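Local coordinates for DUF1491 domain-containing protein (Caulobacter crescentus, PDB 4GOQ) that is of unknown function, belonging to the DUF1491 family and folding as a single chain with a mixed beta sheet and two helices, at residues A[3-8]-A[31-36]; A[35-40]-A[91-96]; A[50-55]-A[64-69]. All blocks are in the same frame, centred on the assembly; numbering follows the deposited sequence.

Contact 1 of 3, residues A[3-8]-A[31-36]; sequences LLSTDI and DARAGA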
loop_
_atom_site.group_PDB
_atom_site.type_symbol
_atom_site.label_atom_id
_atom_site.label_comp_id
_atom_site.label_asym_id
_atom_site.label_seq_id
_atom_site.Cartn_x
_atom_site.Cartn_y
_atom_site.Cartn_z
ATOM N N LEU A 3 1.627 -15.696 -10.719
ATOM C CA LEU A 3 3.061 -15.395 -10.725
ATOM C C LEU A 3 3.627 -15.503 -9.281
ATOM O O LEU A 3 3.896 -16.610 -8.811
ATOM C CB LEU A 3 3.314 -13.991 -11.344
ATOM C CG LEU A 3 4.781 -13.580 -11.610
ATOM C CD1 LEU A 3 5.189 -13.864 -13.048
ATOM C CD2 LEU A 3 5.002 -12.106 -11.281
ATOM N N LEU A 4 3.741 -14.379 -8.580
ATOM C CA LEU A 4 4.299 -14.307 -7.241
ATOM C C LEU A 4 3.215 -14.216 -6.168
ATOM O O LEU A 4 2.336 -13.370 -6.273
ATOM C CB LEU A 4 5.208 -13.071 -7.167
ATOM C CG LEU A 4 6.087 -12.938 -5.926
ATOM C CD1 LEU A 4 7.115 -14.036 -5.889
ATOM C CD2 LEU A 4 6.817 -11.633 -5.935
ATOM N N SER A 5 3.309 -15.060 -5.120
ATOM C CA SER A 5 2.350 -15.015 -4.005
ATOM C C SER A 5 2.431 -13.682 -3.321
ATOM O O SER A 5 3.517 -13.153 -3.149
ATOM C CB SER A 5 2.605 -16.141 -3.003
ATOM O OG SER A 5 2.255 -17.378 -3.596
ATOM N N THR A 6 1.278 -13.108 -2.961
ATOM C CA THR A 6 1.211 -11.789 -2.322
ATOM C C THR A 6 2.053 -11.707 -1.043
ATOM O O THR A 6 2.725 -10.693 -0.834
ATOM C CB THR A 6 -0.248 -11.410 -2.038
ATOM O OG1 THR A 6 -0.959 -11.465 -3.274
ATOM C CG2 THR A 6 -0.365 -10.025 -1.422
ATOM N N ASP A 7 2.022 -12.753 -0.194
ATOM C CA ASP A 7 2.754 -12.709 1.079
ATOM C C ASP A 7 4.266 -12.580 0.848
ATOM O O ASP A 7 4.941 -11.933 1.635
ATOM C CB ASP A 7 2.418 -13.944 1.958
ATOM C CG ASP A 7 2.975 -15.266 1.458
ATOM O OD1 ASP A 7 2.836 -15.552 0.254
ATOM O OD2 ASP A 7 3.490 -16.042 2.286
ATOM N N ILE A 8 4.796 -13.161 -0.251
ATOM C CA ILE A 8 6.232 -13.026 -0.592
ATOM C C ILE A 8 6.531 -11.546 -0.928
ATOM O O ILE A 8 7.526 -10.971 -0.478
ATOM C CB ILE A 8 6.591 -13.995 -1.750
ATOM C CG1 ILE A 8 6.476 -15.476 -1.259
ATOM C CG2 ILE A 8 8.027 -13.740 -2.286
ATOM C CD1 ILE A 8 6.614 -16.546 -2.370
ATOM N N ASP A 31 -5.536 -12.722 1.497
ATOM C CA ASP A 31 -5.264 -14.027 0.894
ATOM C C ASP A 31 -3.779 -14.131 0.509
ATOM O O ASP A 31 -3.267 -13.289 -0.232
ATOM C CB ASP A 31 -6.171 -14.311 -0.332
ATOM C CG ASP A 31 -5.907 -15.675 -0.962
ATOM O OD1 ASP A 31 -6.234 -16.690 -0.323
ATOM O OD2 ASP A 31 -5.266 -15.724 -2.042
ATOM N N ALA A 32 -3.083 -15.159 1.055
ATOM C CA ALA A 32 -1.630 -15.319 0.886
ATOM C C ALA A 32 -1.183 -15.403 -0.577
ATOM O O ALA A 32 -0.146 -14.848 -0.930
ATOM C CB ALA A 32 -1.162 -16.589 1.614
ATOM N N ARG A 33 -1.909 -16.152 -1.405
ATOM C CA ARG A 33 -1.449 -16.397 -2.777
ATOM C C ARG A 33 -1.863 -15.315 -3.784
ATOM O O ARG A 33 -1.061 -14.975 -4.643
ATOM C CB ARG A 33 -1.960 -17.761 -3.257
ATOM C CG ARG A 33 -1.192 -18.909 -2.576
ATOM C CD ARG A 33 -1.623 -20.309 -2.990
ATOM N NE ARG A 33 -1.085 -21.307 -2.063
ATOM C CZ ARG A 33 0.116 -21.870 -2.176
ATOM N NH1 ARG A 33 0.907 -21.568 -3.202
ATOM N NH2 ARG A 33 0.531 -22.749 -1.273
ATOM N N ALA A 34 -3.085 -14.796 -3.700
ATOM C CA ALA A 34 -3.590 -13.912 -4.747
ATOM C C ALA A 34 -4.303 -12.678 -4.248
ATOM O O ALA A 34 -4.926 -11.992 -5.056
ATOM C CB ALA A 34 -4.543 -14.706 -5.649
ATOM N N GLY A 35 -4.224 -12.382 -2.954
ATOM C CA GLY A 35 -4.899 -11.200 -2.439
ATOM C C GLY A 35 -4.326 -9.902 -2.978
ATOM O O GLY A 35 -3.101 -9.753 -3.126
ATOM N N ALA A 36 -5.219 -8.944 -3.275
ATOM C CA ALA A 36 -4.820 -7.596 -3.692
ATOM C C ALA A 36 -4.167 -6.877 -2.516
ATOM O O ALA A 36 -4.320 -7.314 -1.381
ATOM C CB ALA A 36 -6.036 -6.828 -4.150
HETATM O O HOH W 1 -0.499 -14.713 -7.030
#
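Thr6 makes the side-chain hydrogen bond of this contact. Its OG1 donates to Gly35 O at 2.7 Å, in the carbonyl plane and on a lone pair. The bond is possible because OG1 sits anti to the carbonyl carbon of Thr6 (chi1 -56°), which turns it toward the 31-36 loop. The methyl CG2 points on toward Trp91, whose ring also touches Asp7.

Two backbone bonds join the start of helix 6-19 to the same loop. Asp7 N donates to Ala32 O at 3.1 Å, and Thr6 N makes a weak bond to Arg33 O at 3.4 Å. Ser5 occupies the N-cap position, but its side chain makes no capping bond. Its CA approaches Arg33 O at 3.5 Å in a CA-H...O contact.

Van der Waals contact is slight. Ser5 OG lies 3.9 Å from Arg33 CG, and the Asp7 carboxylate lies near Ala32 CB.

Within the loop, Asp31 OD2 accepts from Ala34 N at 2.9 Å, forming an Asx motif. Asp31 O accepts from Gly35 N.

The loop carbonyls thus partly serve the helix start, firmly at Asp7 and only weakly at Thr6, where Ser5 gives no side-chain cap.

Contact 2 of 3, residues A[35-40]-A[91-96]; sequences GAVLVK and WVVEIE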
loop_
_atom_site.group_PDB
_atom_site.type_symbol
_atom_site.label_atom_id
_atom_site.label_comp_id
_atom_site.label_asym_id
_atom_site.label_seq_id
_atom_site.Cartn_x
_atom_site.Cartn_y
_atom_site.Cartn_z
ATOM N N GLY A 35 -4.224 -12.382 -2.954
ATOM C CA GLY A 35 -4.899 -11.200 -2.439
ATOM C C GLY A 35 -4.326 -9.902 -2.978
ATOM O O GLY A 35 -3.101 -9.753 -3.126
ATOM N N ALA A 36 -5.219 -8.944 -3.275
ATOM C CA ALA A 36 -4.820 -7.596 -3.692
ATOM C C ALA A 36 -4.167 -6.877 -2.516
ATOM O O ALA A 36 -4.320 -7.314 -1.381
ATOM C CB ALA A 36 -6.036 -6.828 -4.150
ATOM N N VAL A 37 -3.485 -5.757 -2.761
ATOM C CA VAL A 37 -2.798 -5.001 -1.710
ATOM C C VAL A 37 -3.131 -3.507 -1.788
ATOM O O VAL A 37 -3.145 -2.935 -2.877
ATOM C CB VAL A 37 -1.243 -5.184 -1.765
ATOM C CG1 VAL A 37 -0.553 -4.432 -0.622
ATOM C CG2 VAL A 37 -0.829 -6.660 -1.737
ATOM N N LEU A 38 -3.400 -2.896 -0.614
ATOM C CA LEU A 38 -3.516 -1.456 -0.422
ATOM C C LEU A 38 -2.306 -1.032 0.366
ATOM O O LEU A 38 -2.033 -1.624 1.398
ATOM C CB LEU A 38 -4.785 -1.029 0.355
ATOM C CG LEU A 38 -6.135 -1.009 -0.324
ATOM C CD1 LEU A 38 -7.163 -0.338 0.610
ATOM C CD2 LEU A 38 -6.096 -0.254 -1.674
ATOM N N VAL A 39 -1.607 0.012 -0.069
ATOM C CA VAL A 39 -0.464 0.521 0.679
ATOM C C VAL A 39 -0.774 1.941 1.129
ATOM O O VAL A 39 -1.053 2.791 0.293
ATOM C CB VAL A 39 0.861 0.464 -0.134
ATOM C CG1 VAL A 39 2.027 1.067 0.661
ATOM C CG2 VAL A 39 1.176 -0.959 -0.568
ATOM N N LYS A 40 -0.726 2.179 2.440
ATOM C CA LYS A 40 -0.912 3.507 3.033
ATOM C C LYS A 40 0.456 4.035 3.417
ATOM O O LYS A 40 1.080 3.482 4.309
ATOM C CB LYS A 40 -1.827 3.419 4.261
ATOM C CG LYS A 40 -2.118 4.793 4.896
ATOM C CD LYS A 40 -2.941 4.520 6.181
ATOM C CE LYS A 40 -3.232 5.732 6.971
ATOM N NZ LYS A 40 -3.744 5.356 8.326
ATOM N N TRP A 91 -5.112 -7.203 1.365
ATOM C CA TRP A 91 -4.057 -6.862 2.303
ATOM C C TRP A 91 -4.029 -5.372 2.467
ATOM O O TRP A 91 -4.345 -4.640 1.527
ATOM C CB TRP A 91 -2.675 -7.302 1.775
ATOM C CG TRP A 91 -2.442 -8.785 1.778
ATOM C CD1 TRP A 91 -2.981 -9.704 0.933
ATOM C CD2 TRP A 91 -1.521 -9.490 2.611
ATOM N NE1 TRP A 91 -2.461 -10.951 1.197
ATOM C CE2 TRP A 91 -1.570 -10.850 2.231
ATOM C CE3 TRP A 91 -0.666 -9.104 3.661
ATOM C CZ2 TRP A 91 -0.785 -11.833 2.852
ATOM C CZ3 TRP A 91 0.100 -10.075 4.290
ATOM C CH2 TRP A 91 0.039 -11.424 3.883
ATOM N N VAL A 92 -3.632 -4.906 3.647
ATOM C CA VAL A 92 -3.422 -3.484 3.873
ATOM C C VAL A 92 -2.078 -3.381 4.557
ATOM O O VAL A 92 -1.853 -4.041 5.577
ATOM C CB VAL A 92 -4.557 -2.764 4.669
ATOM C CG1 VAL A 92 -4.213 -1.275 4.878
ATOM C CG2 VAL A 92 -5.917 -2.904 3.956
ATOM N N VAL A 93 -1.185 -2.559 3.995
ATOM C CA VAL A 93 0.155 -2.368 4.530
ATOM C C VAL A 93 0.310 -0.907 4.849
ATOM O O VAL A 93 0.039 -0.061 3.988
ATOM C CB VAL A 93 1.265 -2.866 3.551
ATOM C CG1 VAL A 93 2.645 -2.538 4.112
ATOM C CG2 VAL A 93 1.145 -4.381 3.291
ATOM N N GLU A 94 0.698 -0.593 6.089
ATOM C CA GLU A 94 0.870 0.815 6.469
ATOM C C GLU A 94 2.355 1.057 6.676
ATOM O O GLU A 94 3.038 0.258 7.322
ATOM C CB GLU A 94 0.030 1.135 7.739
ATOM C CG GLU A 94 0.026 2.598 8.128
ATOM C CD GLU A 94 -1.048 2.969 9.142
ATOM O OE1 GLU A 94 -1.523 2.068 9.869
ATOM O OE2 GLU A 94 -1.414 4.163 9.214
ATOM N N ILE A 95 2.875 2.110 6.032
ATOM C CA ILE A 95 4.278 2.467 6.114
ATOM C C ILE A 95 4.363 3.894 6.638
ATOM O O ILE A 95 3.771 4.804 6.058
ATOM C CB ILE A 95 4.994 2.290 4.740
ATOM C CG1 ILE A 95 4.958 0.789 4.261
ATOM C CG2 ILE A 95 6.433 2.830 4.809
ATOM C CD1 ILE A 95 5.334 0.583 2.875
ATOM N N GLU A 96 5.100 4.079 7.724
ATOM C CA GLU A 96 5.307 5.374 8.337
ATOM C C GLU A 96 6.767 5.740 8.170
ATOM O O GLU A 96 7.654 5.066 8.694
ATOM C CB GLU A 96 4.872 5.362 9.797
ATOM C CG GLU A 96 3.377 5.544 9.987
ATOM C CD GLU A 96 2.925 5.496 11.433
ATOM O OE1 GLU A 96 2.792 4.378 11.980
ATOM O OE2 GLU A 96 2.698 6.580 12.018
#
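The Trp91 indole has Ala36 O at its edge, near the ring plane, with CD1 3.6 Å from that oxygen. Gly35 O and Val37 CG2 approach the ring obliquely. Across the contact Val37 CG2 packs on Trp91 CB at 4.0 Å. The indole NE1 donates a hydrogen bond to Asp31 O. The other flat group is the Glu94 carboxylate. Lys40 NZ reaches its OE2 from above the plane, 48° out of it, in a salt bridge of 2.8 Å.

Strands 37-40 and 91-96 run parallel, with an angle of 18° between them. They are central neighbours in a mixed five-stranded sheet. Five backbone bonds form the parallel ladder, from Trp91 N to Ala36 O (2.9 Å) at one end to Ile95 N to Lys40 O (2.8 Å) at the other.

Val37, Val39, Trp91 and Val93 project from the face covered by helix 6-19. Here Val37 CG1 meets Val93 CG2 at 4.3 Å, and Val39 CG1 meets Ile95 CD1 at 4.0 Å. Leu38, Val92, Lys40 and Glu94 project from the other face, where Leu38 CB lies 4.2 Å from Val92 CG2. Lys40 and Glu94 run side by side, both extended. Lys40 NZ also forms salt bridges with Asp77 and Glu73, so its ammonium group is gripped by three carboxylates.

Contact 3 of 3, residues A[50-55]-A[64-69]; sequences RLFSEA and WMQPVR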
loop_
_atom_site.group_PDB
_atom_site.type_symbol
_atom_site.label_atom_id
_atom_site.label_comp_id
_atom_site.label_asym_id
_atom_site.label_seq_id
_atom_site.Cartn_x
_atom_site.Cartn_y
_atom_site.Cartn_z
ATOM N N ARG A 50 -0.723 9.038 1.777
ATOM C CA ARG A 50 -1.214 8.627 0.480
ATOM C C ARG A 50 -1.658 7.183 0.547
ATOM O O ARG A 50 -1.145 6.417 1.362
ATOM C CB ARG A 50 -0.125 8.796 -0.600
ATOM C CG ARG A 50 0.205 10.262 -0.908
ATOM C CD ARG A 50 1.374 10.338 -1.886
ATOM N NE ARG A 50 2.618 9.816 -1.306
ATOM C CZ ARG A 50 3.725 9.578 -2.006
ATOM N NH1 ARG A 50 3.759 9.826 -3.303
ATOM N NH2 ARG A 50 4.807 9.094 -1.408
ATOM N N LEU A 51 -2.589 6.813 -0.315
ATOM C CA LEU A 51 -3.062 5.427 -0.386
ATOM C C LEU A 51 -2.872 4.954 -1.830
ATOM O O LEU A 51 -3.226 5.676 -2.771
ATOM C CB LEU A 51 -4.525 5.369 0.066
ATOM C CG LEU A 51 -5.107 4.028 0.470
ATOM C CD1 LEU A 51 -4.395 3.459 1.703
ATOM C CD2 LEU A 51 -6.577 4.204 0.835
ATOM N N PHE A 52 -2.229 3.787 -1.998
ATOM C CA PHE A 52 -1.931 3.218 -3.303
ATOM C C PHE A 52 -2.636 1.867 -3.459
ATOM O O PHE A 52 -2.607 1.053 -2.530
ATOM C CB PHE A 52 -0.388 3.054 -3.489
ATOM C CG PHE A 52 0.393 4.349 -3.417
ATOM C CD1 PHE A 52 0.466 5.199 -4.516
ATOM C CD2 PHE A 52 1.067 4.712 -2.257
ATOM C CE1 PHE A 52 1.193 6.392 -4.454
ATOM C CE2 PHE A 52 1.809 5.894 -2.203
ATOM C CZ PHE A 52 1.853 6.736 -3.294
ATOM N N SER A 53 -3.297 1.660 -4.609
ATOM C CA SER A 53 -3.935 0.398 -5.003
ATOM C C SER A 53 -3.371 -0.051 -6.359
ATOM O O SER A 53 -2.782 0.738 -7.106
ATOM C CB SER A 53 -5.458 0.489 -5.041
ATOM O OG SER A 53 -5.894 1.361 -6.074
ATOM N N GLU A 54 -3.535 -1.330 -6.660
ATOM C CA GLU A 54 -2.985 -1.940 -7.871
ATOM C C GLU A 54 -3.781 -1.637 -9.120
ATOM O O GLU A 54 -5.004 -1.652 -9.108
ATOM C CB GLU A 54 -2.916 -3.452 -7.690
ATOM C CG GLU A 54 -2.073 -3.896 -6.517
ATOM C CD GLU A 54 -1.998 -5.401 -6.341
ATOM O OE1 GLU A 54 -1.379 -6.088 -7.184
ATOM O OE2 GLU A 54 -2.566 -5.897 -5.351
ATOM N N ALA A 55 -3.080 -1.396 -10.213
ATOM C CA ALA A 55 -3.666 -1.192 -11.531
ATOM C C ALA A 55 -2.779 -1.855 -12.574
ATOM O O ALA A 55 -1.675 -2.300 -12.243
ATOM C CB ALA A 55 -3.842 0.286 -11.833
ATOM N N TRP A 64 1.023 1.384 -9.585
ATOM C CA TRP A 64 0.216 1.806 -8.432
ATOM C C TRP A 64 -0.519 3.114 -8.721
ATOM O O TRP A 64 0.065 4.073 -9.215
ATOM C CB TRP A 64 1.095 1.944 -7.181
ATOM C CG TRP A 64 1.714 0.635 -6.774
ATOM C CD1 TRP A 64 2.898 0.110 -7.205
ATOM C CD2 TRP A 64 1.113 -0.360 -5.933
ATOM N NE1 TRP A 64 3.101 -1.139 -6.636
ATOM C CE2 TRP A 64 2.018 -1.443 -5.842
ATOM C CE3 TRP A 64 -0.081 -0.408 -5.188
ATOM C CZ2 TRP A 64 1.719 -2.604 -5.115
ATOM C CZ3 TRP A 64 -0.366 -1.546 -4.450
ATOM C CH2 TRP A 64 0.544 -2.610 -4.379
HETATM N N MSE A 65 -1.801 3.136 -8.423
HETATM C CA MSE A 65 -2.667 4.300 -8.620
HETATM C C MSE A 65 -3.129 4.772 -7.248
HETATM O O MSE A 65 -3.062 3.987 -6.300
HETATM C CB MSE A 65 -3.868 3.970 -9.562
HETATM C CG MSE A 65 -4.838 2.883 -9.040
HETATM SE SE MSE A 65 -6.370 2.449 -10.244
HETATM C CE MSE A 65 -7.576 1.737 -8.948
ATOM N N GLN A 66 -3.614 6.015 -7.135
ATOM C CA GLN A 66 -4.183 6.542 -5.881
ATOM C C GLN A 66 -5.687 6.574 -6.073
ATOM O O GLN A 66 -6.180 7.361 -6.881
ATOM C CB GLN A 66 -3.606 7.910 -5.491
ATOM C CG GLN A 66 -2.114 7.805 -5.175
ATOM C CD GLN A 66 -1.535 9.144 -4.848
ATOM O OE1 GLN A 66 -1.981 9.817 -3.924
ATOM N NE2 GLN A 66 -0.535 9.569 -5.607
ATOM N N PRO A 67 -6.416 5.626 -5.449
ATOM C CA PRO A 67 -7.877 5.555 -5.675
ATOM C C PRO A 67 -8.660 6.629 -4.922
ATOM O O PRO A 67 -9.851 6.825 -5.166
ATOM C CB PRO A 67 -8.236 4.166 -5.159
ATOM C CG PRO A 67 -7.234 3.900 -4.072
ATOM C CD PRO A 67 -5.956 4.583 -4.498
ATOM N N VAL A 68 -7.988 7.308 -3.999
ATOM C CA VAL A 68 -8.538 8.389 -3.172
ATOM C C VAL A 68 -7.349 9.293 -2.813
ATOM O O VAL A 68 -6.240 8.790 -2.605
ATOM C CB VAL A 68 -9.319 7.873 -1.922
ATOM C CG1 VAL A 68 -8.456 6.939 -1.080
ATOM C CG2 VAL A 68 -9.877 9.032 -1.065
ATOM N N ARG A 69 -7.576 10.618 -2.832
ATOM C CA ARG A 69 -6.560 11.589 -2.454
ATOM C C ARG A 69 -7.147 12.497 -1.428
ATOM O O ARG A 69 -8.251 13.016 -1.628
ATOM C CB ARG A 69 -6.066 12.424 -3.641
ATOM C CG ARG A 69 -5.408 11.615 -4.737
ATOM C CD ARG A 69 -5.174 12.526 -5.930
ATOM N NE ARG A 69 -4.731 11.719 -7.059
ATOM C CZ ARG A 69 -3.480 11.650 -7.485
ATOM N NH1 ARG A 69 -2.538 12.402 -6.928
ATOM N NH2 ARG A 69 -3.166 10.863 -8.504
HETATM O O HOH W 2 -3.681 9.111 -1.965
#
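Ser53 and Met65, a selenomethionine, both place the first side-chain atom between the backbone N and the carbonyl carbon (chi1 67° and 62°). In one of two Met65 conformers this brings Ser53 OG to 3.5 Å from Met65 CG. The Trp64 ring edge reaches the strand 50-55 backbone, with Ser53 N in the ring plane. Glu54 runs alongside, its CG 3.6 Å from Trp64 CZ3, with carboxylate and ring planes 32° apart; the carboxylate also accepts from Val37 N and pairs with Arg62.

Ser53 and Met65 form an antiparallel hydrogen-bonded pair. Ser53 N donates to Met65 O and Met65 N to Ser53 O, each at 2.9 Å. Glu54 and Trp64 form the next, non-hydrogen-bonded pair of this beta hairpin.

Phe52 CE1 lies 3.7 Å from Gln66 CG. Phe52 CZ lies over a face of the Arg50 guanidinium, whose carbon sits at the Phe52 ring edge. Gln66 NE2 hydrogen-bonds Glu109 O, and Arg50 NH2 Gly100 O. A water accepts from Leu51 N at 3.0 Å and lies close to Gln66 OE1 and Val68 O. Leu51 CD2 meets Val68 CG1 at 3.8 Å.

Strand 48-56 has strand 37-43 beside it. Strand 62-65 is outermost in the chain's sheet, and Pro107 and Glu109 make backbone hydrogen bonds to Trp64. Tyr79 of helix 74-86 touches Leu51, Pro67 and Val68. Trp9 of helix 6-19 meets the Trp64 ring.

How the contacts relate
From the N terminus, contact 1 comes first: it closes the loop from the start of helix 6-19 through strand 23-28 to the segment 31-36. Contact 2 opens on that same segment, sharing Gly35 and Ala36, and closes a long loop only when strand 91-97 arrives. Contact 3 is nested inside this loop, where strands 48-56 and 62-65 form a hairpin. Contacts 1 and 2 meet at the Trp91 ring. Between contacts 2 and 3, Glu54 OE2 is probably hydrogen-bonded to Val37 N, and Val39 O to Phe52 N. Together they tie the N-terminal helix to the centre of the sheet and the centre to its hairpin.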